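Local coordinates for putative exported protein (Peptoclostridium difficile, PDB 5TTA) that is of unknown function but, as a putative exported protein of the DUF5780 family in the E-set clan, probably contains an immunoglobulin-like beta-sandwich, at residues M73-T78 and Y134-Q139; L41-S46 and S208-V213; V61-N66 and N183-F188. One frame throughout, in Å; residues are numbered along the deposited sequence. Where two conformers were deposited one is given.

Overall arrangement
The three contacts describe two antiparallel sheets packed face to face. Contact 1 joins strands 72-82 and 131-135 within one sheet, contact 3 joins strands 58-66 and 183-189 within the other, and contact 2 packs strand 41-50 of one sheet against strand 205-215 of the other. The centres of contact 1 and contact 2 lie about 11 Å apart. Those of contact 1 and contact 3 are about 12 Å apart, and those of contact 2 and contact 3 about 9 Å. Contact 2 is tied to contact 1 by Thr-78 N to Cys-209 O (2.9 Å) and to contact 3 by Asn-44 N to Ser-63 O (2.8 Å). Between contacts 1 and 3, Tyr-75 OH lies 2.5 Å from Asp-186 OD2, and Tyr-134 stacks on Phe-188.

Contact 1. Residues M73-T78 and Y134-Q139; sequences MDYEIT and YRKMQQ
Segments 73-78 and 134-139 run antiparallel, their end-to-end directions 167° apart, with Ile-77 and Tyr-134 forming a hydrogen-bonded pair (Ile-77 N to Tyr-134 O 2.9 Å, Tyr-134 N to Ile-77 O 2.7 Å) next to the non-hydrogen-bonded pair Glu-76 and Arg-135. Lys-136 N adds a longer bond of 3.3 Å to Tyr-75 O. Beyond it, the Asp-74 side chain takes over the pairing: its OD1 accepts from Met-137 N at 3.0 Å and from the N of Tyr-75, the two donors approaching from opposite faces of the carboxylate, which limits its rotation. The other oxygen, OD2, forms a salt bridge with Arg-135 NH1 (3.0 Å), meeting the guanidinium at its edge through a weak, bent hydrogen bond. Met-137 (selenomethionine) lies across this carboxylate, its CG 3.7 Å from Asp-74 CG. On the other side of the strand, Lys-136 CB sits over the centre of the Tyr-75 ring in a CH-pi contact, 3.5 Å from the centroid and 10° off the normal, while Ile-77 CD1 sits over the rim of the opposite face. A chi1 of 60° in Tyr-75, with CG between N and the carbonyl carbon, places the ring beneath that methylene. Its hydroxyl bonds to Asp-186, and Lys-136 NZ reaches Asn-176 O as well as a water shared with Met-73 O. Glu-76 makes its salt bridge with Lys-211 of the adjoining strand. An inverse gamma turn centred on Met-137 follows the pairing, beside the classic beta bulge in which Met-73 and Asp-74 face Thr-214.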
loop_
_atom_site.group_PDB
_atom_site.type_symbol
_atom_site.label_atom_id
_atom_site.label_comp_id
_atom_site.label_asym_id
_atom_site.label_seq_id
_atom_site.Cartn_x
_atom_site.Cartn_y
_atom_site.Cartn_z
HETATM N N MSE A 73 5.185 3.729 17.080
HETATM C CA MSE A 73 4.845 3.607 15.667
HETATM C C MSE A 73 3.901 4.702 15.176
HETATM O O MSE A 73 3.859 4.953 13.975
HETATM C CB MSE A 73 4.246 2.221 15.371
HETATM C CG MSE A 73 2.764 2.070 15.612
HETATM SE SE MSE A 73 2.179 0.242 15.193
HETATM C CE MSE A 73 2.434 0.291 13.323
ATOM N N ASP A 74 3.145 5.363 16.070
ATOM C CA ASP A 74 2.276 6.454 15.649
ATOM C C ASP A 74 2.075 7.411 16.822
ATOM O O ASP A 74 2.308 7.065 17.978
ATOM C CB ASP A 74 0.918 5.921 15.114
ATOM C CG ASP A 74 0.154 6.949 14.250
ATOM O OD1 ASP A 74 0.691 8.031 13.914
ATOM O OD2 ASP A 74 -1.010 6.670 13.905
ATOM N N TYR A 75 1.711 8.647 16.511
ATOM C CA TYR A 75 1.398 9.609 17.563
ATOM C C TYR A 75 0.362 10.580 17.034
ATOM O O TYR A 75 0.118 10.665 15.832
ATOM C CB TYR A 75 2.653 10.362 18.084
ATOM C CG TYR A 75 3.422 11.169 17.040
ATOM C CD1 TYR A 75 2.820 12.238 16.359
ATOM C CD2 TYR A 75 4.759 10.906 16.786
ATOM C CE1 TYR A 75 3.517 12.980 15.416
ATOM C CE2 TYR A 75 5.468 11.645 15.862
ATOM C CZ TYR A 75 4.848 12.681 15.182
ATOM O OH TYR A 75 5.572 13.409 14.253
ATOM N N GLU A 76 -0.264 11.299 17.956
ATOM C CA GLU A 76 -1.069 12.471 17.635
ATOM C C GLU A 76 -0.584 13.596 18.532
ATOM O O GLU A 76 -0.550 13.444 19.759
ATOM C CB GLU A 76 -2.569 12.214 17.829
ATOM C CG GLU A 76 -3.071 11.090 16.937
ATOM C CD GLU A 76 -4.560 10.805 17.077
ATOM O OE1 GLU A 76 -5.045 9.897 16.360
ATOM O OE2 GLU A 76 -5.242 11.477 17.886
ATOM N N ILE A 77 -0.199 14.715 17.923
ATOM C CA ILE A 77 0.353 15.845 18.658
ATOM C C ILE A 77 -0.382 17.098 18.216
ATOM O O ILE A 77 -0.426 17.399 17.015
ATOM C CB ILE A 77 1.867 15.999 18.426
ATOM C CG1 ILE A 77 2.613 14.835 19.080
ATOM C CG2 ILE A 77 2.345 17.319 18.992
ATOM C CD1 ILE A 77 4.141 14.889 18.837
ATOM N N THR A 78 -0.979 17.820 19.178
ATOM C CA THR A 78 -1.778 18.992 18.840
ATOM C C THR A 78 -0.960 20.243 19.116
ATOM O O THR A 78 -0.315 20.349 20.162
ATOM C CB THR A 78 -3.089 19.035 19.635
ATOM O OG1 THR A 78 -3.902 17.913 19.275
ATOM C CG2 THR A 78 -3.873 20.327 19.329
ATOM N N TYR A 134 -1.129 16.971 14.406
ATOM C CA TYR A 134 -0.200 16.246 13.549
ATOM C C TYR A 134 -0.200 14.757 13.897
ATOM O O TYR A 134 -0.214 14.371 15.073
ATOM C CB TYR A 134 1.200 16.831 13.715
ATOM C CG TYR A 134 1.356 18.252 13.270
ATOM C CD1 TYR A 134 1.535 18.563 11.897
ATOM C CD2 TYR A 134 1.361 19.311 14.199
ATOM C CE1 TYR A 134 1.693 19.885 11.476
ATOM C CE2 TYR A 134 1.520 20.641 13.789
ATOM C CZ TYR A 134 1.696 20.913 12.406
ATOM O OH TYR A 134 1.871 22.206 11.973
ATOM N N ARG A 135 -0.173 13.909 12.868
ATOM C CA ARG A 135 -0.153 12.461 13.052
ATOM C C ARG A 135 1.078 11.888 12.360
ATOM O O ARG A 135 1.391 12.283 11.229
ATOM C CB ARG A 135 -1.455 11.860 12.519
ATOM C CG ARG A 135 -1.700 10.433 12.918
ATOM C CD ARG A 135 -3.160 10.043 12.684
ATOM N NE ARG A 135 -3.387 9.626 11.306
ATOM C CZ ARG A 135 -3.291 8.368 10.887
ATOM N NH1 ARG A 135 -2.975 7.401 11.741
ATOM N NH2 ARG A 135 -3.508 8.078 9.611
ATOM N N LYS A 136 1.801 11.001 13.053
ATOM C CA LYS A 136 3.037 10.450 12.489
ATOM C C LYS A 136 2.761 9.667 11.211
ATOM O O LYS A 136 3.449 9.849 10.201
ATOM C CB LYS A 136 3.760 9.562 13.513
ATOM C CG LYS A 136 5.148 8.998 13.043
ATOM C CD LYS A 136 5.670 7.984 14.056
ATOM C CE LYS A 136 7.146 7.557 13.877
ATOM N NZ LYS A 136 7.581 7.429 12.460
HETATM N N MSE A 137 1.754 8.800 11.222
HETATM C CA MSE A 137 1.451 8.025 10.026
HETATM C C MSE A 137 0.504 8.824 9.133
HETATM O O MSE A 137 -0.490 8.293 8.639
HETATM C CB MSE A 137 0.840 6.667 10.374
HETATM C CG MSE A 137 1.753 5.706 11.124
HETATM SE SE MSE A 137 0.752 4.108 11.697
HETATM C CE MSE A 137 0.286 3.411 9.917
ATOM N N GLN A 138 0.834 10.108 8.937
ATOM C CA GLN A 138 0.003 10.987 8.115
ATOM C C GLN A 138 -0.130 10.453 6.692
ATOM O O GLN A 138 -1.202 10.545 6.084
ATOM C CB GLN A 138 0.584 12.404 8.106
ATOM C CG GLN A 138 -0.395 13.473 7.623
ATOM C CD GLN A 138 -1.477 13.799 8.656
ATOM O OE1 GLN A 138 -2.637 13.408 8.497
ATOM N NE2 GLN A 138 -1.099 14.531 9.719
ATOM N N GLN A 139 0.946 9.875 6.153
ATOM C CA GLN A 139 0.897 9.269 4.826
ATOM C C GLN A 139 -0.167 8.180 4.728
ATOM O O GLN A 139 -0.656 7.900 3.627
ATOM C CB GLN A 139 2.277 8.698 4.457
ATOM C CG GLN A 139 2.568 7.267 4.967
ATOM C CD GLN A 139 3.320 7.222 6.299
ATOM O OE1 GLN A 139 4.230 8.021 6.545
ATOM N NE2 GLN A 139 2.941 6.278 7.161
HETATM O O HOH W 1 5.833 4.757 12.185
#

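Contact 2. Residues L41-S46 and S208-V213; sequences LFINNS and SCVKQV
Leu-41 points toward Val-213 and Val-210 from a strand that shares no backbone hydrogen bond with segment 208-213; the axes of segments 41-46 and 208-213 approach to 7.7 Å, 165° apart, so the contact is made by side chains meeting between two sheets. The branch CD2 of Leu-41 crosses Val-213 at a slant and touches its CG1 at 3.8 Å, while the carbonyl O of Leu-41 lies 3.5 Å from Val-210 CG2. Two residues on, Ile-43 sends its extended arm past Val-210, the two side chains running in opposite senses, and CD1 ends 3.9 Å from Val-210 CG2 and 3.7 Å from Ser-208 CB. The arm reaches this far because CG1 lies opposite the carbonyl carbon (chi1 -62°) and CD1 continues outward, fully extended. Ile-77, Ile-62 and Leu-64 also pack on the same isoleucine. At Ser-46 the character changes: its OG faces the hydroxyl of Ser-208, OG to OG 3.0 Å. Ser-46 OG bonds to Tyr-247 OH and to Ile-206 O. Chemically, then, branched aliphatic groups fill the interface from Leu-41 to Ile-43, and the buried hydroxyls of Ser-46 and Ser-208 finish it at one end, with Tyr-247 near the C-terminus and the Ile-206 carbonyl as further partners.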
loop_
_atom_site.group_PDB
_atom_site.type_symbol
_atom_site.label_atom_id
_atom_site.label_comp_id
_atom_site.label_asym_id
_atom_site.label_seq_id
_atom_site.Cartn_x
_atom_site.Cartn_y
_atom_site.Cartn_z
ATOM N N LEU A 41 6.249 10.106 25.280
ATOM C CA LEU A 41 6.809 10.896 24.181
ATOM C C LEU A 41 6.965 12.320 24.688
ATOM O O LEU A 41 5.973 12.974 25.020
ATOM C CB LEU A 41 5.907 10.846 22.946
ATOM C CG LEU A 41 6.346 11.618 21.706
ATOM C CD1 LEU A 41 7.715 11.078 21.211
ATOM C CD2 LEU A 41 5.302 11.462 20.617
ATOM N N PHE A 42 8.203 12.787 24.780
ATOM C CA PHE A 42 8.519 14.061 25.406
ATOM C C PHE A 42 8.683 15.131 24.350
ATOM O O PHE A 42 9.477 14.964 23.420
ATOM C CB PHE A 42 9.813 13.977 26.216
ATOM C CG PHE A 42 10.004 15.122 27.161
ATOM C CD1 PHE A 42 10.826 16.184 26.839
ATOM C CD2 PHE A 42 9.366 15.122 28.398
ATOM C CE1 PHE A 42 11.010 17.239 27.727
ATOM C CE2 PHE A 42 9.537 16.173 29.289
ATOM C CZ PHE A 42 10.362 17.235 28.951
ATOM N N ILE A 43 7.976 16.244 24.502
ATOM C CA ILE A 43 8.170 17.350 23.574
ATOM C C ILE A 43 9.176 18.300 24.204
ATOM O O ILE A 43 8.874 18.998 25.173
ATOM C CB ILE A 43 6.860 18.064 23.216
ATOM C CG1 ILE A 43 5.924 17.097 22.514
ATOM C CG2 ILE A 43 7.162 19.264 22.280
ATOM C CD1 ILE A 43 4.602 17.715 22.117
ATOM N N ASN A 44 10.381 18.337 23.638
ATOM C CA ASN A 44 11.426 19.235 24.120
ATOM C C ASN A 44 11.183 20.676 23.714
ATOM O O ASN A 44 11.562 21.592 24.461
ATOM C CB ASN A 44 12.793 18.775 23.595
ATOM C CG ASN A 44 13.119 17.378 24.042
ATOM O OD1 ASN A 44 13.272 17.130 25.240
ATOM N ND2 ASN A 44 13.180 16.443 23.097
ATOM N N ASN A 45 10.550 20.892 22.561
ATOM C CA ASN A 45 10.379 22.222 21.993
ATOM C C ASN A 45 9.543 22.150 20.722
ATOM O O ASN A 45 9.518 21.110 20.054
ATOM C CB ASN A 45 11.743 22.847 21.688
ATOM C CG ASN A 45 11.727 24.354 21.760
ATOM O OD1 ASN A 45 10.715 24.962 22.111
ATOM N ND2 ASN A 45 12.858 24.969 21.440
ATOM N N SER A 46 8.850 23.238 20.379
ATOM C CA SER A 46 8.227 23.368 19.066
ATOM C C SER A 46 8.393 24.822 18.668
ATOM O O SER A 46 8.031 25.715 19.438
ATOM C CB SER A 46 6.748 22.941 19.063
ATOM O OG SER A 46 6.009 23.653 20.022
ATOM N N SER A 208 2.613 22.878 22.253
ATOM C CA SER A 208 2.135 21.582 21.805
ATOM C C SER A 208 1.830 20.655 22.975
ATOM O O SER A 208 2.248 20.882 24.124
ATOM C CB SER A 208 3.143 20.916 20.868
ATOM O OG SER A 208 3.581 21.856 19.885
ATOM N N CYS A 209 1.058 19.612 22.666
ATOM C CA CYS A 209 0.717 18.601 23.665
ATOM C C CYS A 209 0.488 17.284 22.944
ATOM O O CYS A 209 -0.229 17.248 21.935
ATOM C CB CYS A 209 -0.539 19.005 24.459
ATOM S SG CYS A 209 -1.009 17.893 25.828
ATOM N N VAL A 210 1.095 16.219 23.471
ATOM C CA VAL A 210 0.846 14.867 22.985
ATOM C C VAL A 210 -0.575 14.476 23.345
ATOM O O VAL A 210 -0.972 14.578 24.512
ATOM C CB VAL A 210 1.836 13.878 23.602
ATOM C CG1 VAL A 210 1.500 12.453 23.154
ATOM C CG2 VAL A 210 3.289 14.253 23.231
ATOM N N LYS A 211 -1.341 14.039 22.349
ATOM C CA LYS A 211 -2.709 13.578 22.561
ATOM C C LYS A 211 -2.724 12.081 22.833
ATOM O O LYS A 211 -3.329 11.625 23.804
ATOM C CB LYS A 211 -3.572 13.949 21.345
ATOM C CG LYS A 211 -5.047 13.496 21.382
ATOM C CD LYS A 211 -5.791 14.093 20.173
ATOM C CE LYS A 211 -7.292 13.747 20.162
ATOM N NZ LYS A 211 -7.541 12.365 19.671
ATOM N N GLN A 212 -2.018 11.311 22.022
ATOM C CA GLN A 212 -1.867 9.879 22.259
ATOM C C GLN A 212 -0.658 9.372 21.482
ATOM O O GLN A 212 -0.140 10.045 20.587
ATOM C CB GLN A 212 -3.120 9.106 21.839
ATOM C CG GLN A 212 -3.454 9.175 20.353
ATOM C CD GLN A 212 -4.582 8.205 19.994
ATOM O OE1 GLN A 212 -5.697 8.336 20.480
ATOM N NE2 GLN A 212 -4.274 7.216 19.170
ATOM N N VAL A 213 -0.235 8.155 21.810
ATOM C CA VAL A 213 0.805 7.475 21.034
ATOM C C VAL A 213 0.422 6.012 20.902
ATOM O O VAL A 213 -0.311 5.456 21.729
ATOM C CB VAL A 213 2.247 7.581 21.608
ATOM C CG1 VAL A 213 2.660 9.027 21.972
ATOM C CG2 VAL A 213 2.481 6.622 22.739
#

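Contact 3. Residues V61-N66 and N183-F188; sequences VISLTN and NQNDAF
Thr-65 OG1 accepts a hydrogen bond from Asn-44 ND2 of the neighbouring strand and is also approached by Asn-183 ND2, in a weak and doubtful bond, short at 2.6 Å for so bent an angle. The two strands form an antiparallel ladder in a three-stranded sheet, with strand 58-66 in the middle, consistent with one sheet of an E-set sandwich. Two hydrogen-bonded pairs hold it: Ile-62 N reaches Asp-186 O at 3.0 Å, Asp-186 N reaches Ile-62 O at 2.9 Å, and Leu-64 and Gln-184 exchange a similar pair of bonds. On the face carrying Thr-65 and Ser-63, Asn-185 has CG opposite its carbonyl carbon (chi1 -73°), which brings CG within 3.6 Å of Val-61 CG1 and OD1 within 3.3 Å of Ser-63 CB. On the opposite face Ile-62 and Leu-64 are buried against strand 72-82, and Gln-184 and Asp-186 remain partly exposed. Gln-184 NE2 donates to the syn lone pair of Asp-186 OD1 (2.9 Å, 152° at the hydrogen), while OD2 bonds to Tyr-75, so both carboxylate oxygens are engaged and its orientation is restrained. Leu-64 CD1 comes within 3.4 Å of Asp-186 OD2. Further along, the Phe-188 ring receives the end of Ile-62, whose CD1 lies 3.6 Å from CE1 of that ring.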
loop_
_atom_site.group_PDB
_atom_site.type_symbol
_atom_site.label_atom_id
_atom_site.label_comp_id
_atom_site.label_asym_id
_atom_site.label_seq_id
_atom_site.Cartn_x
_atom_site.Cartn_y
_atom_site.Cartn_z
ATOM N N VAL A 61 9.016 23.015 13.763
ATOM C CA VAL A 61 9.919 21.911 14.080
ATOM C C VAL A 61 9.667 21.485 15.522
ATOM O O VAL A 61 9.901 22.255 16.463
ATOM C CB VAL A 61 11.384 22.299 13.860
ATOM C CG1 VAL A 61 12.307 21.099 14.221
ATOM C CG2 VAL A 61 11.590 22.732 12.369
ATOM N N ILE A 62 9.172 20.262 15.689
ATOM C CA ILE A 62 8.858 19.687 17.003
ATOM C C ILE A 62 9.986 18.738 17.386
ATOM O O ILE A 62 10.220 17.731 16.699
ATOM C CB ILE A 62 7.505 18.961 16.977
ATOM C CG1 ILE A 62 6.453 19.903 16.381
ATOM C CG2 ILE A 62 7.133 18.499 18.407
ATOM C CD1 ILE A 62 5.094 19.282 16.150
ATOM N N SER A 63 10.694 19.068 18.468
ATOM C CA SER A 63 11.798 18.240 18.943
ATOM C C SER A 63 11.245 17.240 19.951
ATOM O O SER A 63 10.669 17.634 20.976
ATOM C CB SER A 63 12.899 19.106 19.541
ATOM O OG SER A 63 13.834 18.296 20.231
ATOM N N LEU A 64 11.363 15.957 19.625
ATOM C CA LEU A 64 10.788 14.854 20.381
ATOM C C LEU A 64 11.866 13.939 20.957
ATOM O O LEU A 64 12.963 13.774 20.386
ATOM C CB LEU A 64 9.869 14.008 19.485
ATOM C CG LEU A 64 8.721 14.707 18.766
ATOM C CD1 LEU A 64 8.125 13.771 17.714
ATOM C CD2 LEU A 64 7.668 15.101 19.786
ATOM N N THR A 65 11.522 13.312 22.078
ATOM C CA THR A 65 12.339 12.275 22.710
ATOM C C THR A 65 11.404 11.139 23.116
ATOM O O THR A 65 10.453 11.381 23.855
ATOM C CB THR A 65 13.078 12.802 23.953
ATOM O OG1 THR A 65 14.030 13.815 23.581
ATOM C CG2 THR A 65 13.785 11.654 24.698
ATOM N N ASN A 66 11.668 9.917 22.658
ATOM C CA ASN A 66 10.937 8.732 23.133
ATOM C C ASN A 66 11.515 8.307 24.477
ATOM O O ASN A 66 12.529 7.615 24.534
ATOM C CB ASN A 66 11.043 7.591 22.128
ATOM C CG ASN A 66 10.286 6.330 22.569
ATOM O OD1 ASN A 66 9.805 6.233 23.690
ATOM N ND2 ASN A 66 10.180 5.363 21.665
ATOM N N ASN A 183 16.145 10.761 20.116
ATOM C CA ASN A 183 15.785 12.166 19.928
ATOM C C ASN A 183 15.622 12.437 18.438
ATOM O O ASN A 183 16.493 12.060 17.646
ATOM C CB ASN A 183 16.881 13.090 20.482
ATOM C CG ASN A 183 17.231 12.786 21.914
ATOM O OD1 ASN A 183 18.401 12.629 22.257
ATOM N ND2 ASN A 183 16.223 12.711 22.761
ATOM N N GLN A 184 14.532 13.085 18.036
ATOM C CA GLN A 184 14.464 13.501 16.632
ATOM C C GLN A 184 13.561 14.711 16.478
ATOM O O GLN A 184 12.663 14.947 17.288
ATOM C CB GLN A 184 13.987 12.376 15.713
ATOM C CG GLN A 184 12.593 11.906 15.916
ATOM C CD GLN A 184 12.258 10.757 14.977
ATOM O OE1 GLN A 184 12.980 9.753 14.926
ATOM N NE2 GLN A 184 11.182 10.908 14.209
ATOM N N ASN A 185 13.805 15.465 15.405
ATOM C CA ASN A 185 12.934 16.563 14.984
ATOM C C ASN A 185 11.939 16.063 13.946
ATOM O O ASN A 185 12.329 15.456 12.933
ATOM C CB ASN A 185 13.740 17.712 14.362
ATOM C CG ASN A 185 14.522 18.503 15.379
ATOM O OD1 ASN A 185 14.080 18.709 16.510
ATOM N ND2 ASN A 185 15.712 18.933 14.992
ATOM N N ASP A 186 10.660 16.350 14.175
ATOM C CA ASP A 186 9.619 16.138 13.181
ATOM C C ASP A 186 9.140 17.506 12.716
ATOM O O ASP A 186 8.631 18.293 13.526
ATOM C CB ASP A 186 8.480 15.298 13.759
ATOM C CG ASP A 186 8.873 13.824 13.931
ATOM O OD1 ASP A 186 10.036 13.479 13.621
ATOM O OD2 ASP A 186 8.023 13.014 14.376
ATOM N N ALA A 187 9.326 17.793 11.422
ATOM C CA ALA A 187 9.170 19.140 10.878
ATOM C C ALA A 187 7.985 19.209 9.926
ATOM O O ALA A 187 7.772 18.301 9.114
ATOM C CB ALA A 187 10.431 19.599 10.144
ATOM N N PHE A 188 7.218 20.295 10.023
ATOM C CA PHE A 188 6.023 20.484 9.207
ATOM C C PHE A 188 6.012 21.894 8.635
ATOM O O PHE A 188 5.990 22.870 9.390
ATOM C CB PHE A 188 4.767 20.236 10.039
ATOM C CG PHE A 188 4.832 18.977 10.847
ATOM C CD1 PHE A 188 5.366 18.994 12.134
ATOM C CD2 PHE A 188 4.372 17.779 10.319
ATOM C CE1 PHE A 188 5.422 17.849 12.896
ATOM C CE2 PHE A 188 4.438 16.609 11.077
ATOM C CZ PHE A 188 4.942 16.656 12.372
#